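Local coordinates for protein neck and C-terminal motor domain of Kar3 (Candida glabrata, PDB 4GKR) that probably hydrolyses ATP to drive movement along microtubules, as a mitotic kinesin-14 motor, at residues A[133-136]-A[137-141]. Sequence-based numbering, arbitrary orientation.
Sequences PATI and NHIFS
Four successive i to i+4 backbone hydrogen bonds tie residues 133-136 to 137-140: H138 N gives the shortest, 2.8 Å to A134 O, and I139 N lies 2.9 Å from T135 O. N137 N reaches P133 O at 3.0 Å, while F140 N meets I136 O at 3.2 Å with an N-H...O angle of 150°. P133 suits the first turn of helix 131-147, where a residue without an amide hydrogen costs little. T135 would carry a polar group into the core, but its OG1, beside the backbone N, bonds I131 O one turn back. The same torsion, chi1 -69°, sets CG2 anti to that N and alongside I139, whose CD1 it meets at 3.7 Å. Helix 131-147 comes after the P-loop helix 120-125 in the chain and packs on the central mixed sheet of the kinesin motor domain: T135 and I139 both touch L264 of strand 259-268, a place for branched, compact side chains. I136 and F140, on an adjoining side, meet V216 of helix 213-222, and their own contact is loose, I136 CG2 lying 4.5 Å from F140 CE2. H138 turns its ring edge-to-face with F92 of helix 88-93, and N137, a polar residue, is exposed.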
ATOM      1  N   PRO A 133      -3.907   0.490  10.871  1.00 32.13           N
ATOM      2  CA  PRO A 133      -3.917   0.960  12.277  1.00 33.09           C
ATOM      3  C   PRO A 133      -2.596   1.591  12.745  1.00 33.47           C
ATOM      4  O   PRO A 133      -2.621   2.564  13.487  1.00 34.90           O
ATOM      5  CB  PRO A 133      -4.228  -0.297  13.084  1.00 33.40           C
ATOM      6  CG  PRO A 133      -4.015  -1.433  12.157  1.00 33.02           C
ATOM      7  CD  PRO A 133      -4.292  -0.927  10.766  1.00 31.76           C
ATOM      8  N   ALA A 134      -1.458   1.072  12.304  1.00 32.96           N
ATOM      9  CA  ALA A 134      -0.170   1.642  12.707  1.00 33.65           C
ATOM     10  C   ALA A 134      -0.001   3.076  12.185  1.00 33.37           C
ATOM     11  O   ALA A 134       0.455   3.960  12.914  1.00 35.09           O
ATOM     12  CB  ALA A 134       0.972   0.773  12.227  1.00 32.88           C
ATOM     13  N   THR A 135      -0.378   3.295  10.928  1.00 30.74           N
ATOM     14  CA  THR A 135      -0.272   4.593  10.337  1.00 29.97           C
ATOM     15  C   THR A 135      -1.120   5.566  11.109  1.00 31.66           C
ATOM     16  O   THR A 135      -0.622   6.610  11.520  1.00 32.48           O
ATOM     17  CB  THR A 135      -0.689   4.552   8.867  1.00 28.36           C
ATOM     18  OG1 THR A 135       0.294   3.809   8.141  1.00 28.34           O
ATOM     19  CG2 THR A 135      -0.781   5.939   8.275  1.00 27.32           C
ATOM     20  N   ILE A 136      -2.389   5.222  11.331  1.00 32.63           N
ATOM     21  CA  ILE A 136      -3.300   6.119  12.044  1.00 34.43           C
ATOM     22  C   ILE A 136      -2.709   6.477  13.405  1.00 36.33           C
ATOM     23  O   ILE A 136      -2.640   7.649  13.780  1.00 36.67           O
ATOM     24  CB  ILE A 136      -4.728   5.545  12.164  1.00 35.23           C
ATOM     25  CG1 ILE A 136      -5.477   5.740  10.835  1.00 34.16           C
ATOM     26  CG2 ILE A 136      -5.499   6.223  13.293  1.00 37.01           C
ATOM     27  CD1 ILE A 136      -6.611   4.759  10.568  1.00 33.32           C
ATOM     28  N   ASN A 137      -2.225   5.474  14.114  1.00 38.15           N
ATOM     29  CA  ASN A 137      -1.625   5.717  15.426  1.00 41.34           C
ATOM     30  C   ASN A 137      -0.390   6.620  15.387  1.00 40.53           C
ATOM     31  O   ASN A 137      -0.224   7.509  16.229  1.00 42.23           O
ATOM     32  CB  ASN A 137      -1.264   4.404  16.088  1.00 44.49           C
ATOM     33  CG  ASN A 137      -1.346   4.489  17.582  1.00 50.93           C
ATOM     34  OD1 ASN A 137      -2.412   4.806  18.142  1.00 56.01           O
ATOM     35  ND2 ASN A 137      -0.221   4.230  18.255  1.00 52.62           N
ATOM     36  N   HIS A 138       0.460   6.394  14.393  1.00 37.73           N
ATOM     37  CA  HIS A 138       1.681   7.138  14.242  1.00 37.70           C
ATOM     38  C   HIS A 138       1.381   8.587  14.000  1.00 38.31           C
ATOM     39  O   HIS A 138       2.031   9.470  14.567  1.00 38.42           O
ATOM     40  CB  HIS A 138       2.487   6.556  13.090  1.00 36.87           C
ATOM     41  CG  HIS A 138       3.906   7.022  13.062  1.00 38.02           C
ATOM     42  ND1 HIS A 138       4.845   6.527  13.900  1.00 39.94           N
ATOM     43  CD2 HIS A 138       4.531   8.000  12.294  1.00 37.77           C
ATOM     44  CE1 HIS A 138       6.022   7.150  13.669  1.00 40.68           C
ATOM     45  NE2 HIS A 138       5.830   8.049  12.683  1.00 39.98           N
ATOM     46  N   ILE A 139       0.370   8.840  13.171  1.00 37.54           N
ATOM     47  CA  ILE A 139      -0.040  10.190  12.835  1.00 38.32           C
ATOM     48  C   ILE A 139      -0.549  10.963  14.045  1.00 40.88           C
ATOM     49  O   ILE A 139      -0.282  12.153  14.162  1.00 42.54           O
ATOM     50  CB  ILE A 139      -1.066  10.173  11.704  1.00 37.70           C
ATOM     51  CG1 ILE A 139      -0.345   9.975  10.376  1.00 36.43           C
ATOM     52  CG2 ILE A 139      -1.884  11.453  11.643  1.00 38.45           C
ATOM     53  CD1 ILE A 139      -1.277   9.439   9.309  1.00 35.84           C
ATOM     54  N   PHE A 140      -1.246  10.297  14.957  1.00 42.44           N
ATOM     55  CA  PHE A 140      -1.725  10.970  16.155  1.00 44.62           C
ATOM     56  C   PHE A 140      -0.599  11.434  17.060  1.00 45.52           C
ATOM     57  O   PHE A 140      -0.660  12.544  17.592  1.00 46.71           O
ATOM     58  CB  PHE A 140      -2.723  10.110  16.928  1.00 48.39           C
ATOM     59  CG  PHE A 140      -4.117  10.162  16.377  1.00 51.60           C
ATOM     60  CD1 PHE A 140      -4.464  11.088  15.397  1.00 52.13           C
ATOM     61  CD2 PHE A 140      -5.096   9.300  16.845  1.00 55.20           C
ATOM     62  CE1 PHE A 140      -5.754  11.137  14.880  1.00 54.09           C
ATOM     63  CE2 PHE A 140      -6.392   9.346  16.335  1.00 56.70           C
ATOM     64  CZ  PHE A 140      -6.722  10.266  15.349  1.00 55.10           C
ATOM     65  N   SER A 141       0.417  10.588  17.242  1.00 44.21           N
ATOM     66  CA  SER A 141       1.628  10.971  17.966  1.00 44.40           C
ATOM     67  C   SER A 141       2.163  12.303  17.497  1.00 43.91           C
ATOM     68  O   SER A 141       2.431  13.192  18.294  1.00 45.43           O
ATOM     69  CB  SER A 141       2.721   9.945  17.753  1.00 43.83           C
ATOM     70  OG  SER A 141       2.571   8.899  18.662  1.00 46.37           O
TER